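Local structure of Lic12234 (Leptospira interrogans, 4TZH) at residues E52-P57 / R73-N78; F79-Q84 / P103-E108; T123-E128 / T146-E151; N134-S139 / L155-I160. The protein is of unknown function but is a leucine-rich repeat protein from a human pathogen, regarded as a virulence factor and possibly acting by binding other molecules. All coordinates share one frame; numbering follows the deposited sequence. Where two conformers were deposited one is given.

Contact 1. Residues E52-P57 / R73-N78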
# COMPACT_ATOMS: atom_id res chain seq x y z
N GLU A 52 -15.30 3.63 -4.87
CA GLU A 52 -16.06 3.17 -3.71
C GLU A 52 -15.66 1.72 -3.36
O GLU A 52 -16.49 0.91 -2.97
CB GLU A 52 -17.57 3.28 -3.99
CG GLU A 52 -18.02 4.68 -4.37
CD GLU A 52 -19.47 4.80 -4.79
OE1 GLU A 52 -19.99 3.84 -5.40
OE2 GLU A 52 -20.07 5.89 -4.60
N LEU A 53 -14.37 1.36 -3.56
CA LEU A 53 -13.95 -0.02 -3.35
C LEU A 53 -13.86 -0.36 -1.87
O LEU A 53 -13.44 0.48 -1.07
CB LEU A 53 -12.59 -0.27 -4.00
CG LEU A 53 -12.48 -0.04 -5.50
CD1 LEU A 53 -11.02 -0.15 -5.96
CD2 LEU A 53 -13.27 -1.07 -6.26
N THR A 54 -14.21 -1.59 -1.50
CA THR A 54 -14.04 -2.05 -0.13
C THR A 54 -12.93 -3.10 -0.00
O THR A 54 -12.43 -3.34 1.10
CB THR A 54 -15.36 -2.55 0.45
OG1 THR A 54 -15.79 -3.67 -0.30
CG2 THR A 54 -16.44 -1.47 0.45
N THR A 55 -12.54 -3.68 -1.13
CA THR A 55 -11.48 -4.69 -1.19
C THR A 55 -11.02 -4.80 -2.62
O THR A 55 -11.45 -4.01 -3.48
CB THR A 55 -11.96 -6.06 -0.65
OG1 THR A 55 -10.81 -6.93 -0.48
CG2 THR A 55 -13.05 -6.73 -1.53
N LEU A 56 -10.14 -5.77 -2.88
CA LEU A 56 -9.69 -6.08 -4.22
C LEU A 56 -10.05 -7.51 -4.53
O LEU A 56 -10.09 -8.34 -3.62
CB LEU A 56 -8.16 -5.94 -4.35
CG LEU A 56 -7.61 -4.54 -4.14
CD1 LEU A 56 -6.11 -4.59 -4.19
CD2 LEU A 56 -8.12 -3.60 -5.24
N PRO A 57 -10.29 -7.85 -5.81
CA PRO A 57 -10.59 -9.25 -6.12
C PRO A 57 -9.36 -10.13 -5.93
O PRO A 57 -8.22 -9.65 -6.03
CB PRO A 57 -10.98 -9.18 -7.61
CG PRO A 57 -10.22 -7.96 -8.14
CD PRO A 57 -10.28 -6.99 -7.01
N ARG A 73 -8.19 6.92 -1.30
CA ARG A 73 -9.55 7.51 -1.34
C ARG A 73 -10.61 6.51 -1.76
O ARG A 73 -11.43 6.76 -2.68
CB ARG A 73 -9.59 8.80 -2.18
CG ARG A 73 -8.76 9.92 -1.55
CD ARG A 73 -9.01 11.29 -2.19
NE ARG A 73 -10.43 11.63 -2.17
CZ ARG A 73 -10.97 12.62 -2.87
NH1 ARG A 73 -10.21 13.37 -3.66
NH2 ARG A 73 -12.27 12.86 -2.80
N ASN A 74 -10.64 5.37 -1.07
CA ASN A 74 -11.68 4.37 -1.29
C ASN A 74 -12.23 4.07 0.10
O ASN A 74 -12.14 4.92 1.00
CB ASN A 74 -11.13 3.12 -1.98
CG ASN A 74 -11.03 3.33 -3.45
OD1 ASN A 74 -12.01 3.12 -4.16
ND2 ASN A 74 -9.87 3.71 -3.97
N GLN A 75 -12.89 2.92 0.28
CA GLN A 75 -13.38 2.50 1.60
C GLN A 75 -12.78 1.12 1.86
O GLN A 75 -13.47 0.23 2.39
CB GLN A 75 -14.93 2.44 1.62
CG GLN A 75 -15.63 3.76 1.23
CD GLN A 75 -17.00 3.56 0.59
OE1 GLN A 75 -17.69 2.53 0.77
NE2 GLN A 75 -17.42 4.55 -0.20
N ILE A 76 -11.49 0.92 1.50
CA ILE A 76 -10.84 -0.38 1.64
C ILE A 76 -10.74 -0.77 3.11
O ILE A 76 -10.17 -0.01 3.88
CB ILE A 76 -9.42 -0.34 0.97
CG1 ILE A 76 -9.48 -0.04 -0.56
CG2 ILE A 76 -8.61 -1.62 1.26
CD1 ILE A 76 -10.02 -1.20 -1.49
N SER A 77 -11.22 -1.97 3.48
CA SER A 77 -11.10 -2.43 4.85
C SER A 77 -10.35 -3.77 4.93
O SER A 77 -9.97 -4.19 6.03
CB SER A 77 -12.48 -2.56 5.48
OG SER A 77 -13.21 -3.56 4.78
N ASN A 78 -10.15 -4.45 3.80
CA ASN A 78 -9.50 -5.76 3.81
C ASN A 78 -8.95 -6.08 2.46
O ASN A 78 -9.36 -5.47 1.46
CB ASN A 78 -10.52 -6.85 4.24
CG ASN A 78 -11.62 -7.09 3.23
OD1 ASN A 78 -11.57 -8.06 2.47
ND2 ASN A 78 -12.64 -6.22 3.19
O HOH W 1 -18.68 0.49 -1.59
O HOH W 2 -15.14 -6.07 1.31
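Asn74 lies alongside Leu53, the two side chains pointing the same way, with its OD1 packed 3.4 Å from Leu53 CB. The same OD1 accepts a nearly straight bond from Leu53 N (3.0 Å, 164° at the hydrogen) and a weaker one from Asn51 N. The ND2 end is held by the backbone oxygens Leu48 O and Ile71 O. A buried amide placed like this uses both its acceptor and its donors on main chain, which suits asparagine, whose short amide carries both. This is the consensus asparagine of the leucine-rich repeat, which fixes the turn following each short strand of the solenoid, and here it ties that turn to the equivalent turn of the preceding coil. The backbones then run alongside each other: Gln75 N reaches Leu53 O at 2.8 Å, and Ser77 N reaches Thr54 O at 3.0 Å. On the inner side, in the conformer given and so with some doubt, Ile76 CD1 lies 3.7 Å from the CB of Leu53, itself a consensus leucine of the repeat. The outer side is polar. Thr55 OG1 is trans to its own backbone N (chi1 -168°), a rotation that carries it across to Asn78 O at 2.8 Å; it approaches from above the carbonyl plane, 54° out of it. Asn78 ND2 bonds to Ser77 OG within the amide plane, and a water links this ND2 to Thr54 OG1. At the other end a second water spans Glu52 O and Gln75 OE1.

Contact 2. Residues F79-Q84 / P103-E108. With ZN (zinc ion), chain F.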
# COMPACT_ATOMS: atom_id res chain seq x y z
N PHE A 79 -8.06 -7.10 2.42
CA PHE A 79 -7.44 -7.56 1.20
C PHE A 79 -7.51 -9.05 1.08
O PHE A 79 -7.43 -9.74 2.09
CB PHE A 79 -5.95 -7.21 1.20
CG PHE A 79 -5.67 -5.74 1.27
CD1 PHE A 79 -5.76 -4.95 0.13
CD2 PHE A 79 -5.38 -5.13 2.48
CE1 PHE A 79 -5.50 -3.58 0.19
CE2 PHE A 79 -5.11 -3.77 2.55
CZ PHE A 79 -5.19 -3.00 1.41
N PRO A 80 -7.49 -9.56 -0.16
CA PRO A 80 -7.39 -11.02 -0.33
C PRO A 80 -5.94 -11.44 -0.04
O PRO A 80 -5.01 -10.64 -0.22
CB PRO A 80 -7.68 -11.20 -1.83
CG PRO A 80 -7.22 -9.90 -2.48
CD PRO A 80 -7.58 -8.85 -1.46
N LYS A 81 -5.73 -12.70 0.33
CA LYS A 81 -4.36 -13.16 0.57
C LYS A 81 -3.49 -13.05 -0.69
O LYS A 81 -2.27 -12.95 -0.58
CB LYS A 81 -4.38 -14.63 1.04
CG LYS A 81 -4.83 -14.74 2.48
CD LYS A 81 -4.53 -16.13 3.02
CE LYS A 81 -4.98 -16.25 4.44
NZ LYS A 81 -4.10 -15.52 5.40
N GLU A 82 -4.12 -13.08 -1.89
CA GLU A 82 -3.40 -13.03 -3.16
C GLU A 82 -2.57 -11.75 -3.35
O GLU A 82 -1.72 -11.73 -4.24
CB GLU A 82 -4.34 -13.25 -4.35
CG GLU A 82 -4.82 -14.70 -4.48
CD GLU A 82 -5.98 -15.18 -3.61
OE1 GLU A 82 -6.46 -14.43 -2.73
OE2 GLU A 82 -6.45 -16.31 -3.88
N ILE A 83 -2.76 -10.73 -2.49
CA ILE A 83 -1.88 -9.56 -2.58
C ILE A 83 -0.42 -9.96 -2.36
O ILE A 83 0.48 -9.27 -2.84
CB ILE A 83 -2.30 -8.42 -1.61
CG1 ILE A 83 -2.22 -8.82 -0.10
CG2 ILE A 83 -3.67 -7.90 -1.96
CD1 ILE A 83 -2.11 -7.59 0.90
N GLN A 84 -0.17 -11.07 -1.67
CA GLN A 84 1.20 -11.50 -1.43
C GLN A 84 1.96 -11.82 -2.70
O GLN A 84 3.19 -11.90 -2.65
CB GLN A 84 1.24 -12.68 -0.45
CG GLN A 84 0.80 -13.97 -1.08
CD GLN A 84 0.65 -15.04 -0.03
OE1 GLN A 84 1.50 -15.21 0.84
NE2 GLN A 84 -0.47 -15.70 -0.08
N PRO A 103 -3.32 -6.85 7.03
CA PRO A 103 -3.10 -8.30 7.12
C PRO A 103 -1.62 -8.65 7.10
O PRO A 103 -0.81 -7.84 6.65
CB PRO A 103 -3.81 -8.83 5.87
CG PRO A 103 -3.71 -7.71 4.89
CD PRO A 103 -3.78 -6.44 5.69
N GLU A 104 -1.28 -9.85 7.58
CA GLU A 104 0.10 -10.35 7.60
C GLU A 104 0.73 -10.31 6.20
O GLU A 104 1.94 -10.10 6.10
CB GLU A 104 0.16 -11.79 8.19
CG GLU A 104 -0.80 -12.80 7.56
CD GLU A 104 -1.50 -13.75 8.52
OE1 GLU A 104 -0.90 -14.12 9.55
OE2 GLU A 104 -2.67 -14.11 8.24
N GLU A 105 -0.09 -10.45 5.13
CA GLU A 105 0.37 -10.50 3.74
C GLU A 105 1.00 -9.21 3.27
O GLU A 105 1.76 -9.22 2.29
CB GLU A 105 -0.76 -10.93 2.78
CG GLU A 105 -1.09 -12.41 2.91
CD GLU A 105 -1.95 -12.78 4.10
OE1 GLU A 105 -2.64 -11.89 4.64
OE2 GLU A 105 -1.93 -13.98 4.48
N ILE A 106 0.73 -8.10 3.99
CA ILE A 106 1.40 -6.84 3.64
C ILE A 106 2.92 -7.04 3.70
O ILE A 106 3.65 -6.46 2.88
CB ILE A 106 0.93 -5.66 4.55
CG1 ILE A 106 1.26 -4.31 3.88
CG2 ILE A 106 1.48 -5.72 6.00
CD1 ILE A 106 0.17 -3.88 2.90
N GLY A 107 3.39 -7.85 4.64
CA GLY A 107 4.80 -8.10 4.82
C GLY A 107 5.44 -8.92 3.73
O GLY A 107 6.66 -9.10 3.76
N GLU A 108 4.65 -9.44 2.76
CA GLU A 108 5.17 -10.26 1.67
C GLU A 108 5.51 -9.45 0.44
O GLU A 108 5.92 -10.01 -0.58
CB GLU A 108 4.18 -11.39 1.30
CG GLU A 108 4.07 -12.47 2.36
CD GLU A 108 5.32 -13.29 2.60
OE1 GLU A 108 6.19 -13.31 1.69
OE2 GLU A 108 5.44 -13.90 3.68
ZN ZN F . -7.72 -15.84 -1.90
O HOH W 3 -4.91 -12.68 5.82
O HOH W 4 4.41 -15.04 -0.53
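On the side of the leucine-rich repeat solenoid away from its parallel sheet, successive coils carry short 3-10 turns, and here the turn beginning at Lys81 packs on the one at 104-108, with Lys81 meeting Glu105. Lys81 runs out extended and bends at its last torsion (chi4 -74°), which brings NZ to 2.8 Å from Glu105 OE2. NZ meets that oxygen on the syn side, 30° out of the carboxylate plane. A longer salt bridge goes from Lys81 NZ to Glu104 OE2 at 3.5 Å, and a water joins NZ to Glu105 OE1, so one lysine answers two neighbouring acids that would otherwise probably repel each other. Beneath this polar layer Ile83 CG1 lies 3.9 Å from Glu105 CB, the two side chains crossing at about a right angle. Further in, Pro103 CD meets the edge of the Phe79 ring, 3.8 Å from CD2; the compact, rigid proline fits beside the large aromatic where the chain enters its turn. Gln84 and Glu108 lie side by side, CB to CB. Glu82 faces away from the other turn to a zinc ion shared with Glu58, gripping it through both carboxylate oxygens, OE1 at 2.1 Å and OE2 at 2.4 Å.

Contact 3. Residues T123-E128 / T146-E151; sequences TTLPKE and TSIPDE
Thr146 opens the contact by giving its backbone N-H to Thr123 O, 2.8 Å from N and nearly straight, joining two equivalent loops of consecutive leucine-rich repeat coils that run almost parallel, 13° apart. Ser147 comes next. Its carbonyl O receives the hydroxyl of Thr124, OG1 to O 3.1 Å, and the donor stands well above the carbonyl plane, 68° out of it. The threonine can do this because OG1 is trans to its own N (chi1 -167°) and so leans across to the next coil; small hydroxyl residues suit this outer position, where they can bond to the neighbouring main chain. The side chain of Ile148 sets out away from segment 123-128, yet its CD1 returns to within 4.2 Å of Leu125 CD1, the two chains side by side; Ile148 also touches Ile176 and Leu179 of helix 173-179. Pro149 presents the rim of its ring to the same leucine, CD 3.9 Å from Leu125 CB and CG 3.5 Å from Leu125 O, while the leucine's own N is buried by the contact without a partner in the model. Having no N-H to satisfy, proline is well suited to a place where the chain turns from the loop into its 3-10 segment. Glu151, bent at its second torsion, folds its carboxylate back over Lys127, at the start of the other 3-10 segment: CB lies 3.3 Å from Lys127 O, while CD approaches Lys127 CB at 3.6 Å.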
# COMPACT_ATOMS: atom_id res chain seq x y z
N THR A 123 -4.84 0.83 14.45
CA THR A 123 -4.53 0.89 15.86
C THR A 123 -3.12 0.39 16.11
O THR A 123 -2.52 0.75 17.12
CB THR A 123 -5.57 0.18 16.73
OG1 THR A 123 -5.56 -1.21 16.39
CG2 THR A 123 -6.96 0.76 16.54
N THR A 124 -2.58 -0.40 15.19
CA THR A 124 -1.22 -0.92 15.24
C THR A 124 -0.83 -1.44 13.87
O THR A 124 -1.56 -1.25 12.89
CB THR A 124 -1.05 -2.00 16.34
OG1 THR A 124 0.35 -2.22 16.52
CG2 THR A 124 -1.77 -3.32 16.01
N LEU A 125 0.35 -2.05 13.79
CA LEU A 125 0.84 -2.69 12.59
C LEU A 125 1.10 -4.12 12.94
O LEU A 125 1.49 -4.40 14.09
CB LEU A 125 2.14 -2.02 12.11
CG LEU A 125 2.01 -0.55 11.71
CD1 LEU A 125 3.39 0.09 11.62
CD2 LEU A 125 1.24 -0.40 10.43
N PRO A 126 0.93 -5.05 11.98
CA PRO A 126 1.22 -6.46 12.30
C PRO A 126 2.71 -6.67 12.43
O PRO A 126 3.48 -5.92 11.83
CB PRO A 126 0.66 -7.22 11.08
CG PRO A 126 0.72 -6.24 9.95
CD PRO A 126 0.48 -4.88 10.58
N LYS A 127 3.13 -7.69 13.17
CA LYS A 127 4.56 -7.97 13.34
C LYS A 127 5.27 -8.19 12.00
O LYS A 127 6.44 -7.84 11.86
CB LYS A 127 4.77 -9.18 14.28
CG LYS A 127 4.14 -10.48 13.80
CD LYS A 127 4.15 -11.55 14.90
CE LYS A 127 3.52 -12.83 14.40
NZ LYS A 127 3.14 -13.74 15.52
N GLU A 128 4.53 -8.70 11.00
CA GLU A 128 5.04 -9.00 9.67
C GLU A 128 5.46 -7.74 8.91
O GLU A 128 6.10 -7.86 7.87
CB GLU A 128 4.05 -9.85 8.85
CG GLU A 128 3.83 -11.25 9.43
CD GLU A 128 2.83 -11.36 10.56
OE1 GLU A 128 2.17 -10.35 10.89
OE2 GLU A 128 2.68 -12.48 11.11
N THR A 146 -2.16 2.98 18.72
CA THR A 146 -2.00 2.86 20.17
C THR A 146 -0.69 2.19 20.51
O THR A 146 -0.22 2.32 21.66
CB THR A 146 -3.18 2.17 20.87
OG1 THR A 146 -3.38 0.88 20.29
CG2 THR A 146 -4.45 3.00 20.83
N SER A 147 -0.11 1.46 19.55
CA SER A 147 1.18 0.81 19.73
C SER A 147 1.87 0.64 18.38
O SER A 147 1.21 0.63 17.33
CB SER A 147 1.03 -0.55 20.41
OG SER A 147 0.43 -1.51 19.56
N ILE A 148 3.20 0.55 18.44
CA ILE A 148 4.07 0.29 17.30
C ILE A 148 4.81 -1.03 17.61
O ILE A 148 5.34 -1.16 18.72
CB ILE A 148 5.00 1.51 17.04
CG1 ILE A 148 4.25 2.68 16.32
CG2 ILE A 148 6.31 1.12 16.31
CD1 ILE A 148 3.30 2.30 15.14
N PRO A 149 4.81 -2.05 16.72
CA PRO A 149 5.53 -3.30 17.08
C PRO A 149 7.04 -3.13 17.04
O PRO A 149 7.54 -2.37 16.21
CB PRO A 149 5.06 -4.30 16.04
CG PRO A 149 4.76 -3.45 14.82
CD PRO A 149 4.24 -2.13 15.36
N ASP A 150 7.77 -3.84 17.93
CA ASP A 150 9.23 -3.79 17.96
C ASP A 150 9.84 -4.21 16.63
O ASP A 150 10.92 -3.72 16.27
CB ASP A 150 9.80 -4.67 19.08
CG ASP A 150 9.45 -4.23 20.49
OD1 ASP A 150 9.08 -3.05 20.66
OD2 ASP A 150 9.59 -5.05 21.42
N GLU A 151 9.13 -5.07 15.85
CA GLU A 151 9.59 -5.53 14.55
C GLU A 151 9.77 -4.39 13.55
O GLU A 151 10.49 -4.56 12.57
CB GLU A 151 8.65 -6.61 13.98
CG GLU A 151 8.71 -7.94 14.73
CD GLU A 151 7.81 -8.05 15.95
OE1 GLU A 151 7.14 -7.06 16.31
OE2 GLU A 151 7.77 -9.16 16.54

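Contact 4. Residues N134-S139 / L155-I160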
# COMPACT_ATOMS: atom_id res chain seq x y z
N ASN A 134 12.89 -3.59 1.96
CA ASN A 134 13.24 -2.51 1.07
C ASN A 134 12.45 -1.21 1.37
O ASN A 134 12.55 -0.25 0.63
CB ASN A 134 12.98 -2.97 -0.36
CG ASN A 134 14.04 -3.94 -0.81
OD1 ASN A 134 13.73 -5.06 -1.27
ND2 ASN A 134 15.28 -3.51 -0.71
N LEU A 135 11.68 -1.20 2.47
CA LEU A 135 10.87 -0.03 2.77
C LEU A 135 11.73 1.16 3.14
O LEU A 135 12.55 1.04 4.07
CB LEU A 135 9.87 -0.38 3.86
CG LEU A 135 8.63 0.51 3.94
CD1 LEU A 135 7.76 0.36 2.69
CD2 LEU A 135 7.86 0.21 5.19
N VAL A 136 11.51 2.31 2.47
CA VAL A 136 12.26 3.54 2.67
C VAL A 136 11.38 4.60 3.35
O VAL A 136 11.85 5.44 4.13
CB VAL A 136 12.80 4.03 1.31
CG1 VAL A 136 13.50 5.38 1.42
CG2 VAL A 136 13.76 3.00 0.71
N SER A 137 10.08 4.57 3.04
CA SER A 137 9.20 5.58 3.60
C SER A 137 7.90 4.93 4.05
O SER A 137 7.28 4.18 3.28
CB SER A 137 8.91 6.65 2.55
OG SER A 137 8.07 7.64 3.12
N LEU A 138 7.50 5.18 5.30
CA LEU A 138 6.27 4.63 5.86
C LEU A 138 5.49 5.78 6.46
O LEU A 138 5.98 6.39 7.43
CB LEU A 138 6.58 3.56 6.90
CG LEU A 138 5.40 2.94 7.65
CD1 LEU A 138 4.36 2.34 6.68
CD2 LEU A 138 5.89 1.88 8.63
N SER A 139 4.30 6.07 5.91
CA SER A 139 3.50 7.18 6.38
C SER A 139 2.25 6.68 7.04
O SER A 139 1.49 5.95 6.40
CB SER A 139 3.18 8.08 5.22
OG SER A 139 2.64 9.26 5.78
N LEU A 155 13.31 -2.70 9.94
CA LEU A 155 13.30 -2.01 8.64
C LEU A 155 14.53 -1.12 8.53
O LEU A 155 14.48 0.09 8.74
CB LEU A 155 12.00 -1.21 8.47
CG LEU A 155 10.70 -2.00 8.62
CD1 LEU A 155 9.51 -1.08 8.46
CD2 LEU A 155 10.61 -3.14 7.62
N LYS A 156 15.66 -1.74 8.17
CA LYS A 156 16.95 -1.05 8.15
C LYS A 156 17.13 -0.00 7.06
O LYS A 156 18.01 0.85 7.20
CB LYS A 156 18.11 -2.07 8.10
CG LYS A 156 18.06 -3.12 9.22
CD LYS A 156 18.26 -2.51 10.61
CE LYS A 156 18.19 -3.55 11.70
NZ LYS A 156 18.36 -2.94 13.04
N LYS A 157 16.29 -0.02 6.01
CA LYS A 157 16.40 0.97 4.95
C LYS A 157 15.39 2.10 5.16
O LYS A 157 15.37 3.06 4.39
CB LYS A 157 16.13 0.29 3.60
CG LYS A 157 17.32 -0.54 3.11
CD LYS A 157 17.03 -1.17 1.75
CE LYS A 157 16.75 -0.18 0.63
NZ LYS A 157 16.90 -0.85 -0.69
N LEU A 158 14.62 2.02 6.26
CA LEU A 158 13.60 3.04 6.50
C LEU A 158 14.28 4.39 6.78
O LEU A 158 15.15 4.49 7.68
CB LEU A 158 12.71 2.60 7.65
CG LEU A 158 11.40 3.38 7.79
CD1 LEU A 158 10.51 3.18 6.57
CD2 LEU A 158 10.69 3.01 9.06
N ARG A 159 13.89 5.42 6.02
CA ARG A 159 14.48 6.76 6.14
C ARG A 159 13.50 7.77 6.70
O ARG A 159 13.92 8.77 7.28
CB ARG A 159 15.07 7.21 4.80
CG ARG A 159 16.26 6.32 4.32
CD ARG A 159 17.40 6.25 5.34
NE ARG A 159 18.41 5.23 5.04
CZ ARG A 159 18.67 4.15 5.78
NH1 ARG A 159 17.98 3.92 6.89
NH2 ARG A 159 19.61 3.29 5.42
N ILE A 160 12.20 7.52 6.52
CA ILE A 160 11.15 8.39 7.06
C ILE A 160 10.08 7.55 7.68
O ILE A 160 9.51 6.67 7.00
CB ILE A 160 10.51 9.32 5.99
CG1 ILE A 160 11.56 10.23 5.32
CG2 ILE A 160 9.40 10.16 6.64
CD1 ILE A 160 10.94 11.21 4.31
O HOH W 5 13.62 -1.04 5.47
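The guanidinium of Arg159, a residue whose backbone N bonds to Val136 O, carries Lys157 O on one face, 3.5 Å above the plane and offset toward the rim. Its NH1 reaches two more backbone oxygens, Lys156 O at 3.1 Å and Leu158 O at 3.0 Å, both tilted from the guanidinium plane. A bend at chi2 (-57°) folds the arginine back on its own turn; its several N-H groups suit it to gathering carbonyls there. At the backbone, Val136 O takes two donors, Arg159 N at 2.8 Å and Ile160 N at 3.2 Å, and Leu138 N returns a bond to Ile160 O at 3.0 Å, forming the parallel bridge between Ser137 and Ile160. A water joins Leu135 O to Lys157 N. Inside, leucine side chains pack together: the tips of Leu135 and Leu155 meet, CD2 to CD1 at 3.9 Å, and Leu158 CD1 lies against Leu138 CB, 4.0 Å away. Consensus leucines such as these fill the interior of the leucine-rich repeat. Gln183 secures the type I turn 155-158 by donating to Leu155 O and Leu158 O. Strand 137-139 lies between strands 114-116 and 160-162 of the parallel sheet, its Leu138 touching Leu115 on one neighbour and Leu161 on the other.

All four contacts join consecutive coils of one solenoid, but at different points of the coil. Contact 4 belongs to the parallel sheet and the turn leading into it, contact 1 to the loops after the strands, and contacts 2 and 3 to the loops leading into the 3-10 turns and to the turns themselves. Contact 3 is a surface contact; the others are partly buried, each with apolar side chains turned inward. Main-chain bonding dominates contacts 1 and 4, helped in contact 1 by a buried asparagine; contact 2 relies on side-chain charge, and contact 3 mixes a backbone bond, a threonine hydroxyl and proline packing. Contact 2 touches contact 1 through Pro80 and contact 3 through Glu104; Leu125 and Leu138 join contacts 3 and 4.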